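Local atomic coordinates of EvdO2 (Micromonospora carbonacea, PDB entry 4XAB), a protein that probably acts as a metal- and oxygen-dependent oxygenase of the phytanoyl-CoA dioxygenase family, carrying out oxidative cyclization in orthosomycin biosynthesis. Residues 129-141 with 239-251. Numbering follows the deposited sequence.
Sequences HQDEAYMDPRWRR and EVADPEPRPWMDW. With NI (nickel (II) ion), chain B.
R246 sets one face of its guanidinium against P137, whose CB stands 3.7 Å above the plane, displaced toward the rim, while the edge of the same group is spent on polar partners. NH1 donates to the carbonyl of M135 (2.9 Å to O), approaching from above the carbonyl plane, and NH2 forms a salt bridge with E132 OE2 (3.2 Å), reaching its anti side but tilted out of the carboxylate plane, the two flat groups turned 73° apart. NE and NH2 together hold OE1 of E244; R212 is a second cationic partner for E132. An alanine in place of R246 would probably leave the M135 carbonyl without this donor and E244 without this cation, and uncover one side of P137. Farther along, W248 donates in its ring plane from NE1 to A133 O (2.8 Å, 164°), and M249, whose chain turns at chi3 (-50°), brings SD against P137 CD. The rim of W251 meets the D136 carboxylate, which R138 grips side-on. At the other end V240 N bonds to R138 O at 3.1 Å. The C-terminal tail thus packs against the 3-10 turn beginning at D131 and the loop after it, beside H129 and D131, which with H215 bind nickel: the HxD...H facial triad of a double-stranded beta-helix oxygenase.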
loop_
_atom_site.group_PDB
_atom_site.type_symbol
_atom_site.label_atom_id
_atom_site.label_comp_id
_atom_site.label_asym_id
_atom_site.label_seq_id
_atom_site.Cartn_x
_atom_site.Cartn_y
_atom_site.Cartn_z
ATOM N N HIS A 129 -1.834 11.306 -0.964
ATOM C CA HIS A 129 -0.495 11.407 -0.393
ATOM C C HIS A 129 0.505 10.790 -1.344
ATOM O O HIS A 129 0.136 10.058 -2.262
ATOM C CB HIS A 129 -0.401 10.700 0.977
ATOM C CG HIS A 129 -0.515 9.202 0.898
ATOM N ND1 HIS A 129 -1.724 8.555 0.735
ATOM C CD2 HIS A 129 0.428 8.228 0.940
ATOM C CE1 HIS A 129 -1.522 7.248 0.685
ATOM N NE2 HIS A 129 -0.223 7.019 0.800
ATOM N N GLN A 130 1.781 11.086 -1.104
ATOM C CA GLN A 130 2.865 10.352 -1.738
ATOM C C GLN A 130 3.599 9.623 -0.633
ATOM O O GLN A 130 3.846 10.191 0.436
ATOM C CB GLN A 130 3.806 11.288 -2.494
ATOM C CG GLN A 130 3.199 11.883 -3.733
ATOM C CD GLN A 130 3.881 13.168 -4.113
ATOM O OE1 GLN A 130 3.784 14.159 -3.389
ATOM N NE2 GLN A 130 4.582 13.162 -5.243
ATOM N N ASP A 131 3.946 8.361 -0.871
ATOM C CA ASP A 131 4.574 7.587 0.186
ATOM C C ASP A 131 5.908 8.233 0.584
ATOM O O ASP A 131 6.312 8.180 1.747
ATOM C CB ASP A 131 4.769 6.125 -0.253
ATOM C CG ASP A 131 3.457 5.373 -0.371
ATOM O OD1 ASP A 131 2.438 5.849 0.173
ATOM O OD2 ASP A 131 3.434 4.316 -1.028
ATOM N N GLU A 132 6.580 8.867 -0.372
ATOM C CA GLU A 132 7.858 9.521 -0.063
ATOM C C GLU A 132 7.696 10.675 0.945
ATOM O O GLU A 132 8.648 11.054 1.627
ATOM C CB GLU A 132 8.532 10.037 -1.340
ATOM C CG GLU A 132 9.978 10.499 -1.087
ATOM C CD GLU A 132 10.780 10.659 -2.358
ATOM O OE1 GLU A 132 10.416 10.046 -3.378
ATOM O OE2 GLU A 132 11.775 11.415 -2.334
ATOM N N ALA A 133 6.494 11.227 1.061
ATOM C CA ALA A 133 6.288 12.319 2.020
ATOM C C ALA A 133 6.537 11.875 3.460
ATOM O O ALA A 133 6.772 12.705 4.346
ATOM C CB ALA A 133 4.871 12.891 1.875
ATOM N N TYR A 134 6.480 10.567 3.690
ATOM C CA TYR A 134 6.747 9.989 5.005
ATOM C C TYR A 134 8.232 9.756 5.254
ATOM O O TYR A 134 8.625 9.370 6.350
ATOM C CB TYR A 134 6.012 8.652 5.169
ATOM C CG TYR A 134 4.513 8.778 5.355
ATOM C CD1 TYR A 134 3.966 8.961 6.619
ATOM C CD2 TYR A 134 3.657 8.713 4.272
ATOM C CE1 TYR A 134 2.585 9.077 6.791
ATOM C CE2 TYR A 134 2.284 8.837 4.430
ATOM C CZ TYR A 134 1.757 9.018 5.702
ATOM O OH TYR A 134 0.385 9.130 5.876
ATOM N N MET A 135 9.055 9.972 4.237
ATOM C CA MET A 135 10.450 9.570 4.332
ATOM C C MET A 135 11.389 10.736 4.598
ATOM O O MET A 135 11.098 11.866 4.226
ATOM C CB MET A 135 10.855 8.845 3.059
ATOM C CG MET A 135 10.025 7.603 2.850
ATOM S SD MET A 135 10.396 6.884 1.248
ATOM C CE MET A 135 11.986 6.150 1.546
ATOM N N ASP A 136 12.524 10.429 5.224
ATOM C CA ASP A 136 13.549 11.414 5.568
ATOM C C ASP A 136 14.131 12.053 4.307
ATOM O O ASP A 136 14.693 11.355 3.472
ATOM C CB ASP A 136 14.641 10.711 6.376
ATOM C CG ASP A 136 15.626 11.657 7.013
ATOM O OD1 ASP A 136 15.849 12.770 6.496
ATOM O OD2 ASP A 136 16.197 11.246 8.037
ATOM N N PRO A 137 14.006 13.385 4.164
ATOM C CA PRO A 137 14.470 14.024 2.920
ATOM C C PRO A 137 15.985 14.016 2.777
ATOM O O PRO A 137 16.527 14.351 1.710
ATOM C CB PRO A 137 13.939 15.460 3.043
ATOM C CG PRO A 137 13.770 15.672 4.532
ATOM C CD PRO A 137 13.354 14.341 5.078
ATOM N N ARG A 138 16.672 13.644 3.849
ATOM C CA ARG A 138 18.132 13.588 3.827
ATOM C C ARG A 138 18.675 12.347 3.118
ATOM O O ARG A 138 19.865 12.280 2.796
ATOM C CB ARG A 138 18.686 13.641 5.256
ATOM C CG ARG A 138 18.411 14.953 5.953
ATOM C CD ARG A 138 18.854 14.892 7.400
ATOM N NE ARG A 138 18.059 13.952 8.198
ATOM C CZ ARG A 138 18.259 13.744 9.501
ATOM N NH1 ARG A 138 19.218 14.404 10.133
ATOM N NH2 ARG A 138 17.494 12.881 10.174
ATOM N N TRP A 139 17.806 11.373 2.867
ATOM C CA TRP A 139 18.238 10.075 2.362
ATOM C C TRP A 139 17.250 9.575 1.318
ATOM O O TRP A 139 16.084 9.324 1.625
ATOM C CB TRP A 139 18.360 9.071 3.509
ATOM C CG TRP A 139 19.371 9.517 4.487
ATOM C CD1 TRP A 139 19.152 10.191 5.665
ATOM C CD2 TRP A 139 20.790 9.400 4.347
ATOM N NE1 TRP A 139 20.357 10.467 6.277
ATOM C CE2 TRP A 139 21.375 9.999 5.487
ATOM C CE3 TRP A 139 21.626 8.822 3.382
ATOM C CZ2 TRP A 139 22.748 10.043 5.681
ATOM C CZ3 TRP A 139 23.002 8.882 3.573
ATOM C CH2 TRP A 139 23.549 9.479 4.717
ATOM N N ARG A 140 17.724 9.425 0.088
ATOM C CA ARG A 140 16.826 9.073 -1.000
ATOM C C ARG A 140 16.881 7.577 -1.243
ATOM O O ARG A 140 17.946 6.981 -1.257
ATOM C CB ARG A 140 17.193 9.852 -2.269
ATOM C CG ARG A 140 16.218 9.654 -3.432
ATOM C CD ARG A 140 16.621 10.486 -4.642
ATOM N NE ARG A 140 15.782 10.214 -5.810
ATOM C CZ ARG A 140 16.061 9.299 -6.736
ATOM N NH1 ARG A 140 17.158 8.557 -6.632
ATOM N NH2 ARG A 140 15.243 9.120 -7.767
ATOM N N ARG A 141 15.717 6.957 -1.404
ATOM C CA ARG A 141 15.667 5.555 -1.800
ATOM C C ARG A 141 14.818 5.460 -3.051
ATOM O O ARG A 141 13.816 6.159 -3.152
ATOM C CB ARG A 141 15.046 4.679 -0.710
ATOM C CG ARG A 141 15.842 4.556 0.587
ATOM C CD ARG A 141 14.993 3.763 1.576
ATOM N NE ARG A 141 15.559 3.709 2.919
ATOM C CZ ARG A 141 16.304 2.710 3.375
ATOM N NH1 ARG A 141 16.605 1.686 2.586
ATOM N NH2 ARG A 141 16.764 2.742 4.620
ATOM N N GLU A 239 22.775 9.562 0.124
ATOM C CA GLU A 239 22.820 10.898 0.710
ATOM C C GLU A 239 22.341 11.980 -0.257
ATOM O O GLU A 239 22.841 12.093 -1.371
ATOM C CB GLU A 239 24.227 11.220 1.176
ATOM C CG GLU A 239 24.333 12.572 1.850
ATOM C CD GLU A 239 25.738 12.902 2.246
ATOM O OE1 GLU A 239 26.667 12.173 1.820
ATOM O OE2 GLU A 239 25.916 13.894 2.983
ATOM N N VAL A 240 21.363 12.768 0.180
ATOM C CA VAL A 240 20.877 13.911 -0.589
ATOM C C VAL A 240 21.659 15.176 -0.237
ATOM O O VAL A 240 21.695 15.595 0.924
ATOM C CB VAL A 240 19.360 14.157 -0.343
ATOM C CG1 VAL A 240 18.888 15.387 -1.117
ATOM C CG2 VAL A 240 18.538 12.926 -0.700
ATOM N N ALA A 241 22.290 15.793 -1.236
ATOM C CA ALA A 241 23.140 16.957 -0.995
ATOM C C ALA A 241 22.354 18.194 -0.565
ATOM O O ALA A 241 22.820 18.967 0.275
ATOM C CB ALA A 241 23.968 17.271 -2.238
ATOM N N ASP A 242 21.171 18.383 -1.149
ATOM C CA ASP A 242 20.335 19.530 -0.812
ATOM C C ASP A 242 18.938 19.053 -0.459
ATOM O O ASP A 242 18.050 19.015 -1.313
ATOM C CB ASP A 242 20.275 20.534 -1.964
ATOM C CG ASP A 242 19.579 21.830 -1.572
ATOM O OD1 ASP A 242 19.381 22.064 -0.358
ATOM O OD2 ASP A 242 19.234 22.623 -2.477
ATOM N N PRO A 243 18.746 18.668 0.807
ATOM C CA PRO A 243 17.485 18.063 1.249
ATOM C C PRO A 243 16.313 19.051 1.226
ATOM O O PRO A 243 16.485 20.209 1.618
ATOM C CB PRO A 243 17.790 17.628 2.693
ATOM C CG PRO A 243 19.283 17.567 2.781
ATOM C CD PRO A 243 19.786 18.620 1.848
ATOM N N GLU A 244 15.156 18.595 0.754
ATOM C CA GLU A 244 13.898 19.336 0.895
ATOM C C GLU A 244 13.542 19.549 2.360
ATOM O O GLU A 244 13.837 18.703 3.196
ATOM C CB GLU A 244 12.763 18.582 0.195
ATOM C CG GLU A 244 12.983 18.415 -1.276
ATOM C CD GLU A 244 11.980 17.464 -1.918
ATOM O OE1 GLU A 244 11.102 16.924 -1.204
ATOM O OE2 GLU A 244 12.079 17.254 -3.142
ATOM N N PRO A 245 12.892 20.678 2.679
ATOM C CA PRO A 245 12.523 20.961 4.073
ATOM C C PRO A 245 11.515 19.978 4.697
ATOM O O PRO A 245 11.711 19.603 5.855
ATOM C CB PRO A 245 11.921 22.378 4.000
ATOM C CG PRO A 245 11.642 22.629 2.552
ATOM C CD PRO A 245 12.666 21.838 1.799
ATOM N N ARG A 246 10.488 19.578 3.950
ATOM C CA ARG A 246 9.389 18.732 4.460
ATOM C C ARG A 246 9.018 19.050 5.919
ATOM O O ARG A 246 9.226 18.241 6.824
ATOM C CB ARG A 246 9.744 17.248 4.298
ATOM C CG ARG A 246 9.988 16.868 2.833
ATOM C CD ARG A 246 9.998 15.366 2.556
ATOM N NE ARG A 246 10.507 15.150 1.203
ATOM C CZ ARG A 246 11.110 14.045 0.789
ATOM N NH1 ARG A 246 11.276 13.028 1.620
ATOM N NH2 ARG A 246 11.546 13.965 -0.462
ATOM N N PRO A 247 8.457 20.246 6.146
ATOM C CA PRO A 247 8.194 20.724 7.511
ATOM C C PRO A 247 7.096 19.926 8.221
ATOM O O PRO A 247 6.900 20.078 9.429
ATOM C CB PRO A 247 7.772 22.181 7.294
ATOM C CG PRO A 247 7.224 22.217 5.913
ATOM C CD PRO A 247 7.994 21.198 5.119
ATOM N N TRP A 248 6.410 19.064 7.480
ATOM C CA TRP A 248 5.346 18.238 8.042
ATOM C C TRP A 248 5.879 16.964 8.679
ATOM O O TRP A 248 5.120 16.170 9.232
ATOM C CB TRP A 248 4.346 17.859 6.952
ATOM C CG TRP A 248 4.987 17.073 5.827
ATOM C CD1 TRP A 248 5.250 15.731 5.803
ATOM C CD2 TRP A 248 5.446 17.593 4.577
ATOM N NE1 TRP A 248 5.845 15.385 4.606
ATOM C CE2 TRP A 248 5.973 16.512 3.838
ATOM C CE3 TRP A 248 5.456 18.870 4.005
ATOM C CZ2 TRP A 248 6.493 16.670 2.563
ATOM C CZ3 TRP A 248 5.982 19.020 2.736
ATOM C CH2 TRP A 248 6.491 17.925 2.031
ATOM N N MET A 249 7.183 16.748 8.569
ATOM C CA MET A 249 7.770 15.504 9.038
ATOM C C MET A 249 7.599 15.341 10.536
ATOM O O MET A 249 7.836 16.276 11.297
ATOM C CB MET A 249 9.257 15.434 8.685
ATOM C CG MET A 249 9.884 14.079 8.979
ATOM S SD MET A 249 10.403 13.216 7.476
ATOM C CE MET A 249 8.909 13.344 6.501
ATOM N N ASP A 250 7.181 14.149 10.950
ATOM C CA ASP A 250 7.100 13.811 12.363
ATOM C C ASP A 250 8.420 13.209 12.829
ATOM O O ASP A 250 8.685 12.030 12.602
ATOM C CB ASP A 250 5.950 12.834 12.622
ATOM C CG ASP A 250 5.682 12.631 14.102
ATOM O OD1 ASP A 250 5.121 11.573 14.463
ATOM O OD2 ASP A 250 6.032 13.525 14.904
ATOM N N TRP A 251 9.257 14.028 13.458
ATOM C CA TRP A 251 10.514 13.542 14.016
ATOM C C TRP A 251 10.300 13.078 15.456
ATOM O O TRP A 251 10.515 11.912 15.787
ATOM C CB TRP A 251 11.596 14.630 13.966
ATOM C CG TRP A 251 11.807 15.227 12.601
ATOM C CD1 TRP A 251 11.300 16.407 12.137
ATOM C CD2 TRP A 251 12.593 14.684 11.532
ATOM N NE1 TRP A 251 11.720 16.632 10.849
ATOM C CE2 TRP A 251 12.517 15.588 10.455
ATOM C CE3 TRP A 251 13.350 13.518 11.381
ATOM C CZ2 TRP A 251 13.157 15.356 9.241
ATOM C CZ3 TRP A 251 13.995 13.300 10.190
ATOM C CH2 TRP A 251 13.890 14.210 9.127
HETATM NI NI NI B . 0.517 5.151 0.408
HETATM O O HOH W 1 1.120 3.299 -0.092
HETATM O O HOH W 2 13.325 10.902 0.986
HETATM O O HOH W 3 15.135 15.809 -0.313
HETATM O O HOH W 4 21.477 14.550 3.398
#